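Local atomic coordinates of HIT domain-containing protein (Sulfolobus tokodaii, PDB entry 2EO4), a protein that binds zinc and probably acts as a nucleotide-binding hydrolase or transferase of the histidine triad family, with adenylylsulfatase activity a tentative assignment. Residues G13-Y17 with Y125-Q129; E18-A24 with T36-K41; G68-V73 with I131-I136; R79-N83 with H94-H98. All blocks are in the same frame, centred on the assembly; numbering follows the deposited sequence.

Contact 1 (G13-Y17 with Y125-Q129); sequences GYFVY and YELLQ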
loop_
_atom_site.group_PDB
_atom_site.type_symbol
_atom_site.label_atom_id
_atom_site.label_comp_id
_atom_site.label_asym_id
_atom_site.label_seq_id
_atom_site.Cartn_x
_atom_site.Cartn_y
_atom_site.Cartn_z
ATOM N N GLY A 13 -3.519 -13.087 19.142
ATOM C CA GLY A 13 -2.769 -12.348 18.144
ATOM C C GLY A 13 -1.520 -11.795 18.806
ATOM O O GLY A 13 -1.562 -11.405 19.973
ATOM N N TYR A 14 -0.404 -11.775 18.082
ATOM C CA TYR A 14 0.845 -11.254 18.631
ATOM C C TYR A 14 1.117 -9.822 18.176
ATOM O O TYR A 14 1.480 -9.587 17.026
ATOM C CB TYR A 14 2.026 -12.145 18.230
ATOM C CG TYR A 14 2.056 -13.474 18.950
ATOM C CD1 TYR A 14 1.154 -14.489 18.626
ATOM C CD2 TYR A 14 2.970 -13.708 19.976
ATOM C CE1 TYR A 14 1.161 -15.705 19.311
ATOM C CE2 TYR A 14 2.988 -14.918 20.667
ATOM C CZ TYR A 14 2.081 -15.911 20.330
ATOM O OH TYR A 14 2.089 -17.106 21.013
ATOM N N PHE A 15 0.947 -8.872 19.091
ATOM C CA PHE A 15 1.181 -7.461 18.787
ATOM C C PHE A 15 2.664 -7.114 18.746
ATOM O O PHE A 15 3.429 -7.543 19.611
ATOM C CB PHE A 15 0.532 -6.556 19.846
ATOM C CG PHE A 15 -0.966 -6.543 19.815
ATOM C CD1 PHE A 15 -1.697 -7.658 20.211
ATOM C CD2 PHE A 15 -1.651 -5.402 19.404
ATOM C CE1 PHE A 15 -3.087 -7.636 20.201
ATOM C CE2 PHE A 15 -3.041 -5.369 19.390
ATOM C CZ PHE A 15 -3.762 -6.489 19.790
ATOM N N VAL A 16 3.068 -6.332 17.748
ATOM C CA VAL A 16 4.452 -5.883 17.654
ATOM C C VAL A 16 4.458 -4.360 17.769
ATOM O O VAL A 16 5.509 -3.737 17.927
ATOM C CB VAL A 16 5.142 -6.317 16.330
ATOM C CG1 VAL A 16 5.225 -7.842 16.267
ATOM C CG2 VAL A 16 4.395 -5.760 15.128
ATOM N N TYR A 17 3.268 -3.771 17.689
ATOM C CA TYR A 17 3.097 -2.326 17.820
ATOM C C TYR A 17 1.670 -2.004 18.225
ATOM O O TYR A 17 0.720 -2.642 17.770
ATOM C CB TYR A 17 3.394 -1.590 16.507
ATOM C CG TYR A 17 3.140 -0.095 16.609
ATOM C CD1 TYR A 17 4.117 0.764 17.106
ATOM C CD2 TYR A 17 1.900 0.450 16.265
ATOM C CE1 TYR A 17 3.872 2.128 17.262
ATOM C CE2 TYR A 17 1.639 1.816 16.418
ATOM C CZ TYR A 17 2.633 2.646 16.917
ATOM O OH TYR A 17 2.390 3.993 17.076
ATOM N N TYR A 125 6.209 -17.076 16.659
ATOM C CA TYR A 125 5.501 -15.861 17.051
ATOM C C TYR A 125 6.148 -15.157 18.236
ATOM O O TYR A 125 6.240 -13.931 18.265
ATOM C CB TYR A 125 4.045 -16.189 17.381
ATOM C CG TYR A 125 3.313 -16.854 16.236
ATOM C CD1 TYR A 125 2.802 -16.103 15.177
ATOM C CD2 TYR A 125 3.186 -18.241 16.183
ATOM C CE1 TYR A 125 2.184 -16.723 14.088
ATOM C CE2 TYR A 125 2.574 -18.870 15.103
ATOM C CZ TYR A 125 2.079 -18.108 14.060
ATOM O OH TYR A 125 1.499 -18.734 12.980
ATOM N N GLU A 126 6.599 -15.933 19.213
ATOM C CA GLU A 126 7.218 -15.348 20.393
ATOM C C GLU A 126 8.528 -14.645 20.045
ATOM O O GLU A 126 8.765 -13.518 20.476
ATOM C CB GLU A 126 7.449 -16.433 21.450
ATOM C CG GLU A 126 6.175 -17.176 21.824
ATOM C CD GLU A 126 6.395 -18.218 22.900
ATOM O OE1 GLU A 126 7.366 -18.997 22.782
ATOM O OE2 GLU A 126 5.590 -18.265 23.856
ATOM N N LEU A 127 9.367 -15.300 19.253
ATOM C CA LEU A 127 10.645 -14.716 18.866
ATOM C C LEU A 127 10.492 -13.498 17.960
ATOM O O LEU A 127 11.102 -12.455 18.201
ATOM C CB LEU A 127 11.517 -15.757 18.165
ATOM C CG LEU A 127 12.879 -15.245 17.688
ATOM C CD1 LEU A 127 13.668 -14.699 18.871
ATOM C CD2 LEU A 127 13.638 -16.369 17.006
ATOM N N LEU A 128 9.686 -13.629 16.911
ATOM C CA LEU A 128 9.486 -12.518 15.987
ATOM C C LEU A 128 8.921 -11.294 16.688
ATOM O O LEU A 128 9.346 -10.171 16.425
ATOM C CB LEU A 128 8.558 -12.936 14.841
ATOM C CG LEU A 128 9.253 -13.480 13.591
ATOM C CD1 LEU A 128 10.105 -12.377 12.971
ATOM C CD2 LEU A 128 10.111 -14.684 13.950
ATOM N N GLN A 129 7.961 -11.513 17.579
ATOM C CA GLN A 129 7.352 -10.416 18.318
ATOM C C GLN A 129 8.411 -9.680 19.136
ATOM O O GLN A 129 8.505 -8.456 19.101
ATOM C CB GLN A 129 6.274 -10.948 19.259
ATOM C CG GLN A 129 5.678 -9.892 20.178
ATOM C CD GLN A 129 4.752 -10.482 21.220
ATOM O OE1 GLN A 129 5.148 -11.357 21.992
ATOM N NE2 GLN A 129 3.515 -10.005 21.253
HETATM O O HOH W 1 0.569 -9.662 21.921
#

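Contact 2 (E18-A24 with T36-K41); sequences EDEKFAA and TLVIPK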
loop_
_atom_site.group_PDB
_atom_site.type_symbol
_atom_site.label_atom_id
_atom_site.label_comp_id
_atom_site.label_asym_id
_atom_site.label_seq_id
_atom_site.Cartn_x
_atom_site.Cartn_y
_atom_site.Cartn_z
ATOM N N GLU A 18 1.515 -1.005 19.081
ATOM C CA GLU A 18 0.182 -0.606 19.492
ATOM C C GLU A 18 0.176 0.761 20.148
ATOM O O GLU A 18 1.080 1.101 20.912
ATOM C CB GLU A 18 -0.427 -1.642 20.452
ATOM C CG GLU A 18 -1.830 -1.276 20.950
ATOM C CD GLU A 18 -2.468 -2.355 21.820
ATOM O OE1 GLU A 18 -1.731 -3.159 22.428
ATOM O OE2 GLU A 18 -3.714 -2.387 21.909
ATOM N N ASP A 19 -0.823 1.556 19.791
ATOM C CA ASP A 19 -1.023 2.864 20.398
ATOM C C ASP A 19 -2.527 3.000 20.580
ATOM O O ASP A 19 -3.256 2.018 20.437
ATOM C CB ASP A 19 -0.432 4.017 19.556
ATOM C CG ASP A 19 -1.002 4.108 18.156
ATOM O OD1 ASP A 19 -2.223 3.927 17.971
ATOM O OD2 ASP A 19 -0.213 4.400 17.229
ATOM N N GLU A 20 -3.004 4.194 20.901
ATOM C CA GLU A 20 -4.430 4.377 21.131
ATOM C C GLU A 20 -5.350 4.102 19.947
ATOM O O GLU A 20 -6.496 3.692 20.138
ATOM C CB GLU A 20 -4.693 5.792 21.658
ATOM C CG GLU A 20 -4.122 6.037 23.041
ATOM C CD GLU A 20 -4.645 5.044 24.065
ATOM O OE1 GLU A 20 -5.878 4.989 24.268
ATOM O OE2 GLU A 20 -3.823 4.318 24.666
ATOM N N LYS A 21 -4.859 4.303 18.727
ATOM C CA LYS A 21 -5.705 4.103 17.554
ATOM C C LYS A 21 -5.236 3.091 16.513
ATOM O O LYS A 21 -5.982 2.774 15.588
ATOM C CB LYS A 21 -5.938 5.447 16.859
ATOM C CG LYS A 21 -6.678 6.467 17.713
ATOM C CD LYS A 21 -7.058 7.692 16.896
ATOM C CE LYS A 21 -7.834 8.700 17.732
ATOM N NZ LYS A 21 -8.320 9.847 16.907
ATOM N N PHE A 22 -4.015 2.590 16.655
ATOM C CA PHE A 22 -3.480 1.631 15.690
ATOM C C PHE A 22 -2.745 0.475 16.342
ATOM O O PHE A 22 -2.417 0.515 17.527
ATOM C CB PHE A 22 -2.530 2.334 14.715
ATOM C CG PHE A 22 -3.192 3.391 13.887
ATOM C CD1 PHE A 22 -3.443 4.654 14.417
ATOM C CD2 PHE A 22 -3.605 3.114 12.588
ATOM C CE1 PHE A 22 -4.099 5.624 13.663
ATOM C CE2 PHE A 22 -4.263 4.077 11.823
ATOM C CZ PHE A 22 -4.512 5.335 12.362
ATOM N N ALA A 23 -2.494 -0.562 15.549
ATOM C CA ALA A 23 -1.775 -1.731 16.024
ATOM C C ALA A 23 -1.176 -2.472 14.837
ATOM O O ALA A 23 -1.615 -2.311 13.698
ATOM C CB ALA A 23 -2.714 -2.656 16.792
ATOM N N ALA A 24 -0.153 -3.265 15.115
ATOM C CA ALA A 24 0.502 -4.078 14.101
ATOM C C ALA A 24 0.551 -5.457 14.741
ATOM O O ALA A 24 0.989 -5.602 15.884
ATOM C CB ALA A 24 1.908 -3.563 13.822
ATOM N N THR A 36 3.645 -9.059 8.722
ATOM C CA THR A 36 2.851 -8.344 9.713
ATOM C C THR A 36 1.718 -7.545 9.084
ATOM O O THR A 36 1.796 -7.147 7.921
ATOM C CB THR A 36 3.763 -7.386 10.513
ATOM O OG1 THR A 36 4.709 -8.160 11.253
ATOM C CG2 THR A 36 2.953 -6.509 11.471
ATOM N N LEU A 37 0.662 -7.323 9.861
ATOM C CA LEU A 37 -0.488 -6.562 9.400
ATOM C C LEU A 37 -0.622 -5.313 10.266
ATOM O O LEU A 37 -0.597 -5.399 11.490
ATOM C CB LEU A 37 -1.751 -7.413 9.518
ATOM C CG LEU A 37 -1.531 -8.811 8.934
ATOM C CD1 LEU A 37 -2.616 -9.757 9.380
ATOM C CD2 LEU A 37 -1.461 -8.708 7.416
ATOM N N VAL A 38 -0.741 -4.154 9.625
ATOM C CA VAL A 38 -0.892 -2.901 10.353
ATOM C C VAL A 38 -2.347 -2.509 10.198
ATOM O O VAL A 38 -2.871 -2.458 9.084
ATOM C CB VAL A 38 0.002 -1.789 9.775
ATOM C CG1 VAL A 38 -0.166 -0.514 10.596
ATOM C CG2 VAL A 38 1.457 -2.237 9.785
ATOM N N ILE A 39 -3.007 -2.232 11.315
ATOM C CA ILE A 39 -4.417 -1.900 11.256
ATOM C C ILE A 39 -4.871 -0.750 12.136
ATOM O O ILE A 39 -4.271 -0.469 13.179
ATOM C CB ILE A 39 -5.283 -3.102 11.697
ATOM C CG1 ILE A 39 -5.039 -3.385 13.185
ATOM C CG2 ILE A 39 -4.932 -4.342 10.890
ATOM C CD1 ILE A 39 -5.975 -4.409 13.794
ATOM N N PRO A 40 -5.926 -0.050 11.700
ATOM C CA PRO A 40 -6.460 1.050 12.501
ATOM C C PRO A 40 -7.320 0.234 13.471
ATOM O O PRO A 40 -7.847 -0.816 13.077
ATOM C CB PRO A 40 -7.342 1.816 11.515
ATOM C CG PRO A 40 -6.765 1.467 10.168
ATOM C CD PRO A 40 -6.449 0.004 10.325
ATOM N N LYS A 41 -7.456 0.665 14.719
ATOM C CA LYS A 41 -8.283 -0.094 15.652
ATOM C C LYS A 41 -9.755 0.038 15.282
ATOM O O LYS A 41 -10.528 -0.912 15.436
ATOM C CB LYS A 41 -8.038 0.372 17.090
ATOM C CG LYS A 41 -6.689 -0.077 17.623
ATOM C CD LYS A 41 -6.507 0.280 19.084
ATOM C CE LYS A 41 -5.205 -0.291 19.622
ATOM N NZ LYS A 41 -5.070 -0.066 21.095
#

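Contact 3 (G68-V73 with I131-I136); sequences GIKDAV and IIRESI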
loop_
_atom_site.group_PDB
_atom_site.type_symbol
_atom_site.label_atom_id
_atom_site.label_comp_id
_atom_site.label_asym_id
_atom_site.label_seq_id
_atom_site.Cartn_x
_atom_site.Cartn_y
_atom_site.Cartn_z
ATOM N N GLY A 68 11.040 -1.066 11.464
ATOM C CA GLY A 68 11.313 -1.983 12.558
ATOM C C GLY A 68 11.477 -3.418 12.094
ATOM O O GLY A 68 12.417 -4.105 12.489
ATOM N N ILE A 69 10.556 -3.883 11.254
ATOM C CA ILE A 69 10.626 -5.247 10.750
ATOM C C ILE A 69 11.863 -5.468 9.882
ATOM O O ILE A 69 12.555 -6.475 10.032
ATOM C CB ILE A 69 9.367 -5.603 9.928
ATOM C CG1 ILE A 69 8.141 -5.624 10.845
ATOM C CG2 ILE A 69 9.548 -6.965 9.246
ATOM C CD1 ILE A 69 6.809 -5.758 10.108
ATOM N N LYS A 70 12.146 -4.529 8.981
ATOM C CA LYS A 70 13.296 -4.675 8.099
ATOM C C LYS A 70 14.572 -4.853 8.914
ATOM O O LYS A 70 15.422 -5.683 8.589
ATOM C CB LYS A 70 13.443 -3.460 7.180
ATOM C CG LYS A 70 14.597 -3.608 6.194
ATOM C CD LYS A 70 14.760 -2.403 5.282
ATOM C CE LYS A 70 15.928 -2.624 4.324
ATOM N NZ LYS A 70 16.239 -1.419 3.510
ATOM N N ASP A 71 14.694 -4.071 9.977
ATOM C CA ASP A 71 15.865 -4.143 10.841
ATOM C C ASP A 71 15.907 -5.467 11.601
ATOM O O ASP A 71 16.938 -6.145 11.628
ATOM C CB ASP A 71 15.847 -2.977 11.832
ATOM C CG ASP A 71 17.038 -2.991 12.772
ATOM O OD1 ASP A 71 18.181 -2.852 12.287
ATOM O OD2 ASP A 71 16.825 -3.144 13.992
ATOM N N ALA A 72 14.780 -5.837 12.200
ATOM C CA ALA A 72 14.675 -7.062 12.991
ATOM C C ALA A 72 14.986 -8.358 12.249
ATOM O O ALA A 72 15.707 -9.209 12.766
ATOM C CB ALA A 72 13.288 -7.150 13.625
ATOM N N VAL A 73 14.443 -8.524 11.046
ATOM C CA VAL A 73 14.691 -9.747 10.290
ATOM C C VAL A 73 15.750 -9.547 9.213
ATOM O O VAL A 73 15.968 -10.424 8.382
ATOM C CB VAL A 73 13.394 -10.275 9.625
ATOM C CG1 VAL A 73 12.329 -10.503 10.684
ATOM C CG2 VAL A 73 12.907 -9.296 8.572
ATOM N N ILE A 131 11.837 -9.659 18.848
ATOM C CA ILE A 131 12.868 -8.963 18.088
ATOM C C ILE A 131 12.324 -7.738 17.356
ATOM O O ILE A 131 13.003 -6.717 17.261
ATOM C CB ILE A 131 13.556 -9.889 17.063
ATOM C CG1 ILE A 131 12.527 -10.438 16.078
ATOM C CG2 ILE A 131 14.270 -11.022 17.785
ATOM C CD1 ILE A 131 13.147 -11.218 14.951
ATOM N N ILE A 132 11.104 -7.833 16.834
ATOM C CA ILE A 132 10.519 -6.693 16.138
ATOM C C ILE A 132 10.246 -5.561 17.127
ATOM O O ILE A 132 10.512 -4.396 16.831
ATOM C CB ILE A 132 9.211 -7.081 15.403
ATOM C CG1 ILE A 132 9.534 -8.056 14.268
ATOM C CG2 ILE A 132 8.529 -5.826 14.852
ATOM C CD1 ILE A 132 8.303 -8.667 13.588
ATOM N N ARG A 133 9.725 -5.897 18.301
ATOM C CA ARG A 133 9.454 -4.878 19.309
ATOM C C ARG A 133 10.760 -4.176 19.672
ATOM O O ARG A 133 10.814 -2.952 19.765
ATOM C CB ARG A 133 8.831 -5.503 20.560
ATOM C CG ARG A 133 7.327 -5.746 20.453
ATOM C CD ARG A 133 6.788 -6.428 21.703
ATOM N NE ARG A 133 5.330 -6.413 21.761
ATOM C CZ ARG A 133 4.620 -6.928 22.760
ATOM N NH1 ARG A 133 5.239 -7.503 23.784
ATOM N NH2 ARG A 133 3.294 -6.857 22.748
ATOM N N GLU A 134 11.812 -4.962 19.865
ATOM C CA GLU A 134 13.123 -4.417 20.209
ATOM C C GLU A 134 13.628 -3.441 19.145
ATOM O O GLU A 134 14.206 -2.401 19.475
ATOM C CB GLU A 134 14.128 -5.560 20.399
ATOM C CG GLU A 134 15.566 -5.110 20.651
ATOM C CD GLU A 134 16.483 -6.258 21.046
ATOM O OE1 GLU A 134 16.370 -7.347 20.447
ATOM O OE2 GLU A 134 17.328 -6.065 21.948
ATOM N N SER A 135 13.405 -3.763 17.871
ATOM C CA SER A 135 13.847 -2.888 16.785
ATOM C C SER A 135 13.034 -1.600 16.737
ATOM O O SER A 135 13.572 -0.522 16.483
ATOM C CB SER A 135 13.746 -3.598 15.429
ATOM O OG SER A 135 14.769 -4.563 15.272
ATOM N N ILE A 136 11.733 -1.714 16.971
ATOM C CA ILE A 136 10.871 -0.544 16.955
ATOM C C ILE A 136 11.216 0.391 18.117
ATOM O O ILE A 136 11.260 1.607 17.945
ATOM C CB ILE A 136 9.374 -0.958 17.011
ATOM C CG1 ILE A 136 9.002 -1.674 15.705
ATOM C CG2 ILE A 136 8.496 0.266 17.239
ATOM C CD1 ILE A 136 7.541 -2.120 15.610
HETATM O O HOH W 2 16.090 -0.543 15.143
#

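Contact 4 (R79-N83 with H94-H98); sequences RLLTN and HLHVH. With ZN (zinc ion), chain B; PO4 (phosphate ion), chain C.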
loop_
_atom_site.group_PDB
_atom_site.type_symbol
_atom_site.label_atom_id
_atom_site.label_comp_id
_atom_site.label_asym_id
_atom_site.label_seq_id
_atom_site.Cartn_x
_atom_site.Cartn_y
_atom_site.Cartn_z
ATOM N N ARG A 79 7.372 -5.727 0.814
ATOM C CA ARG A 79 6.229 -5.547 -0.073
ATOM C C ARG A 79 5.113 -5.016 0.824
ATOM O O ARG A 79 4.775 -5.655 1.816
ATOM C CB ARG A 79 5.770 -6.887 -0.665
ATOM C CG ARG A 79 6.771 -7.611 -1.555
ATOM C CD ARG A 79 6.361 -9.074 -1.747
ATOM N NE ARG A 79 4.997 -9.208 -2.259
ATOM C CZ ARG A 79 4.287 -10.334 -2.219
ATOM N NH1 ARG A 79 4.808 -11.434 -1.690
ATOM N NH2 ARG A 79 3.050 -10.357 -2.702
ATOM N N LEU A 80 4.562 -3.850 0.492
ATOM C CA LEU A 80 3.461 -3.278 1.264
ATOM C C LEU A 80 2.214 -3.330 0.392
ATOM O O LEU A 80 2.257 -2.937 -0.775
ATOM C CB LEU A 80 3.727 -1.818 1.624
ATOM C CG LEU A 80 5.012 -1.495 2.380
ATOM C CD1 LEU A 80 4.963 -0.049 2.848
ATOM C CD2 LEU A 80 5.179 -2.442 3.543
ATOM N N LEU A 81 1.108 -3.813 0.941
ATOM C CA LEU A 81 -0.105 -3.864 0.139
ATOM C C LEU A 81 -1.382 -3.935 0.948
ATOM O O LEU A 81 -1.390 -4.333 2.111
ATOM C CB LEU A 81 -0.070 -5.058 -0.816
ATOM C CG LEU A 81 -0.117 -6.456 -0.193
ATOM C CD1 LEU A 81 -0.708 -7.440 -1.192
ATOM C CD2 LEU A 81 1.281 -6.887 0.221
ATOM N N THR A 82 -2.470 -3.512 0.316
ATOM C CA THR A 82 -3.770 -3.590 0.947
ATOM C C THR A 82 -4.735 -3.908 -0.174
ATOM O O THR A 82 -4.606 -3.389 -1.289
ATOM C CB THR A 82 -4.164 -2.276 1.668
ATOM O OG1 THR A 82 -5.386 -2.491 2.388
ATOM C CG2 THR A 82 -4.323 -1.125 0.683
ATOM N N ASN A 83 -5.685 -4.783 0.121
ATOM C CA ASN A 83 -6.653 -5.216 -0.874
ATOM C C ASN A 83 -8.046 -4.690 -0.605
ATOM O O ASN A 83 -8.492 -4.642 0.539
ATOM C CB ASN A 83 -6.680 -6.742 -0.919
ATOM C CG ASN A 83 -5.330 -7.327 -1.246
ATOM O OD1 ASN A 83 -4.710 -6.949 -2.240
ATOM N ND2 ASN A 83 -4.864 -8.262 -0.416
ATOM N N HIS A 94 -11.572 -5.710 7.354
ATOM C CA HIS A 94 -11.179 -4.734 8.361
ATOM C C HIS A 94 -9.873 -4.238 7.751
ATOM O O HIS A 94 -8.920 -5.007 7.623
ATOM C CB HIS A 94 -10.889 -5.401 9.708
ATOM C CG HIS A 94 -10.419 -4.448 10.769
ATOM N ND1 HIS A 94 -11.130 -4.209 11.926
ATOM C CD2 HIS A 94 -9.309 -3.673 10.845
ATOM C CE1 HIS A 94 -10.482 -3.330 12.669
ATOM N NE2 HIS A 94 -9.372 -2.988 12.036
ATOM N N LEU A 95 -9.847 -2.971 7.355
ATOM C CA LEU A 95 -8.673 -2.377 6.725
ATOM C C LEU A 95 -7.352 -2.757 7.375
ATOM O O LEU A 95 -7.138 -2.523 8.562
ATOM C CB LEU A 95 -8.810 -0.848 6.714
ATOM C CG LEU A 95 -7.603 0.004 6.295
ATOM C CD1 LEU A 95 -7.073 -0.420 4.934
ATOM C CD2 LEU A 95 -8.031 1.465 6.271
ATOM N N HIS A 96 -6.467 -3.352 6.582
ATOM C CA HIS A 96 -5.153 -3.722 7.074
ATOM C C HIS A 96 -4.148 -3.667 5.947
ATOM O O HIS A 96 -4.472 -3.951 4.791
ATOM C CB HIS A 96 -5.151 -5.119 7.703
ATOM C CG HIS A 96 -5.597 -6.213 6.783
ATOM N ND1 HIS A 96 -6.896 -6.332 6.340
ATOM C CD2 HIS A 96 -4.929 -7.278 6.281
ATOM C CE1 HIS A 96 -7.011 -7.427 5.609
ATOM N NE2 HIS A 96 -5.832 -8.019 5.558
ATOM N N VAL A 97 -2.930 -3.280 6.302
ATOM C CA VAL A 97 -1.837 -3.187 5.343
ATOM C C VAL A 97 -0.861 -4.312 5.632
ATOM O O VAL A 97 -0.439 -4.496 6.773
ATOM C CB VAL A 97 -1.092 -1.840 5.480
ATOM C CG1 VAL A 97 0.130 -1.821 4.566
ATOM C CG2 VAL A 97 -2.031 -0.694 5.126
ATOM N N HIS A 98 -0.518 -5.070 4.596
ATOM C CA HIS A 98 0.429 -6.168 4.734
ATOM C C HIS A 98 1.853 -5.643 4.588
ATOM O O HIS A 98 2.120 -4.817 3.723
ATOM C CB HIS A 98 0.230 -7.201 3.617
ATOM C CG HIS A 98 -1.083 -7.915 3.658
ATOM N ND1 HIS A 98 -1.238 -9.148 4.252
ATOM C CD2 HIS A 98 -2.290 -7.594 3.134
ATOM C CE1 HIS A 98 -2.484 -9.558 4.091
ATOM N NE2 HIS A 98 -3.144 -8.633 3.416
HETATM ZN ZN ZN B . -12.948 -5.041 12.558
HETATM P P PO4 C . -6.411 -9.820 2.915
HETATM O O1 PO4 C . -5.598 -10.113 4.119
HETATM O O2 PO4 C . -5.851 -8.643 2.204
HETATM O O3 PO4 C . -6.386 -11.006 2.008
HETATM O O4 PO4 C . -7.814 -9.533 3.320
HETATM O O HOH W 3 -5.664 -5.983 2.802
#

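Contact 1 (G13-Y17 with Y125-Q129)
Tyr14 lays its ring against the start of the Tyr125 side chain, and this aromatic contact is the apolar half of the join between 13-17 and the helical turn 125-129. Tyr125 CB stands over the centre of the Tyr14 ring, 3.4 Å from its centroid and only 6° off the ring normal, a CH-pi contact. The two rings are nearly parallel, with planes 25° apart, but slide past each other so far that they barely overlap, their centroids 5.3 Å apart. Tyr125 then runs on away from 13-17, and its OH is held by Lys28 O and Gln120 N. Further along the Tyr14 ring, CE2 touches the aliphatic CG of Glu126 at 4.1 Å. Val16 adds a smaller apolar contact, CG1 lying 3.9 Å from Gln129 CA.

The polar half belongs to Gln129. With CG anti to its backbone N (chi1 174°) and the chain extended beyond, its amide reaches across to the backbone of Phe15. NE2 donates to Phe15 O at 3.0 Å, the acceptor lying close to the amide plane, while OE1 sits at the edge of the Tyr14 ring, 3.8 Å from CD2. A water that accepts from Phe15 N and, weakly, from Gln129 NE2 bridges the amide and the strand backbone.

Around this patch, Val16 and Tyr17 both face Ala24 in a classic beta bulge, which ties the outermost strand 15-18 to strand 22-26. Helix 122-143 packs beside that edge, and Leu128 extends the contact to Leu26.

Contact 2 (E18-A24 with T36-K41)
Ala23 and Ile39 form the hydrogen-bonded pair at the middle of this antiparallel hairpin: Ala23 N donates to Ile39 O at 3.0 Å and Ile39 N returns a bond to Ala23 O at 2.8 Å. Phe22 with Pro40 and Ala24 with Val38 are the flanking non-hydrogen-bonded pairs, where CA-H...O contacts fill in, the shortest from Ala24 CA to Leu37 O at 3.1 Å. This is the tight part. The Phe22 ring meets the proline obliquely, CE2 reaching Pro40 CB at 3.8 Å, and on the same face Ala24 CB meets Thr36 CG2 at 3.9 Å. Ile39 shares the other face with Ala23, its CG1 turned between the backbone N and the carbonyl carbon (chi1 66°) and thereby brought over Ala23 O.

Toward solvent the pairing gives way to a turn gripped by Lys41. Its backbone N donates to Lys21 O at 2.7 Å, and its extended side chain passes along the backbone of 19-21 until NZ binds Asp19 O and forms a salt bridge with Glu18 OE2, both at 2.8 Å. The ammonium meets that carboxylate from the anti side; Arg9 engages the other oxygen, OE1. Asp19 OD1 accepts from Lys21 N, an Asx turn, and also from Phe22 N, which makes the wider Asx motif. Glu20 and Lys21 start away from the partner strand and are exposed to solvent.

Helix 52-72 covers the face of Phe22 and Val38, whereas helix 2-7 lies against Ala23 and Ile39. Strands 15-18 and 97-102 flank the hairpin, the latter through Val38 and Val97.

Contact 3 (G68-V73 with I131-I136)
Ala72 and Ser135 meet where helix 52-72 crosses helix 122-143, and the apolar contacts spread from there. Ala72 CB sits over the backbone of 131-132, 3.9 Å from Ile132 CG1 and also beside Ile131 O. Ile132 fits between two residues of the other helix: CG1 lies against Ala72, while the second branch, CG2, reaches Ile69 CG1 at 4.0 Å. A chi1 of 60° wedges Ile131 CG1 in between N and C of its own backbone, which carries CD1 toward the end of helix 52-72, 3.9 Å from Ala72 O and near Val73 CG1.

Small residues line the closest approach of the backbones. Gly68 CA touches Ile136 CG1 at 3.9 Å, with no side chain of its own in between. The segment axes pass within 8.0 Å of each other at 117°, a steep crossing that joins the long helix following the sheet's first three strands to the C-terminal helix of this HIT-domain protein. Ile69 and Val73 touch strand 97-102 and Ile132 touches Val16 of edge strand 15-18, which places the crossing against the sheet.

The polar contact joins the buried Ser135 to the solvent-exposed Asp71. Ser135 OG donates to Asp71 OD2 at 2.8 Å, reaching the carboxylate from its anti side and 23° out of its plane. A water donates to the same OD2 and to Ser135 O, forming a second bridge between the helices. Ser135 CB rests 3.3 Å from Gly68 O, a carbonyl already engaged by Ala72 N within its own helix.

Contact 4 (R79-N83 with H94-H98)
Leu81 and His98 make an antiparallel hydrogen-bonded pair, His98 N to Leu81 O at 2.7 Å and Leu81 N to His98 O at 3.1 Å, where 94-98 enters the sheet. Leu81 CD2 packs on His98 CB at 3.6 Å. Beyond the pair a side chain takes over: Thr82 OG1, swung to the far side of CB from its own amide nitrogen (chi1 -174°), donates to His96 O from above the carbonyl plane, and Leu95 CD1 covers that hydroxyl.

The phosphate gathers side chains from both segments. His96 NE2 donates to O1 at 2.6 Å, nearly straight and with O1 in the ring plane, while ND1 donates to His94 O at 2.7 Å, so the ring is held at both nitrogens. His98 NE2 and Asn83 ND2 both donate to O2, at 3.0 and 2.8 Å, and a water links O2 to Asn83 N and His96 O. Val91 N and Ile92 N also bind the ion.

His94 faces elsewhere: its ND1 binds zinc at 2.1 Å, with Cys1, Cys4 and His43 completing the site, and NE2 is bonded to Pro40 O. Residues 79-83 pair antiparallel with a strand of the second subunit, continuing the sheet across the dimer. The His-Leu-His-Val-His sequence is the histidine triad motif of HIT proteins; His96 is the predicted nucleotidylated histidine, and the phosphate, probably from crystallisation, is consistent with a nucleotide phosphate pocket.

In the fold
Contacts 1, 2 and 4 follow one antiparallel sheet from its outermost strand 15-18 to strand 77-84 at the dimer interface. Contact 1 joins contact 2 through Val16 N to Ala24 O, 2.9 Å, and contact 2 joins contact 4 through Val38 N to Val97 O, also 2.9 Å. Contact 3 shares helix 122-143 with contact 1, their centres about 10 Å apart, and reaches contact 2 where Ile69 CD1 meets Thr36 OG1. Contact 4 carries the phosphate and one zinc ligand; contact 2 backs this site, the Ile39 side chain lying about 3 Å from that of His96 and about 7 Å from the zinc. Contact 3 lies away from it, its centre about 19 Å from that of contact 4.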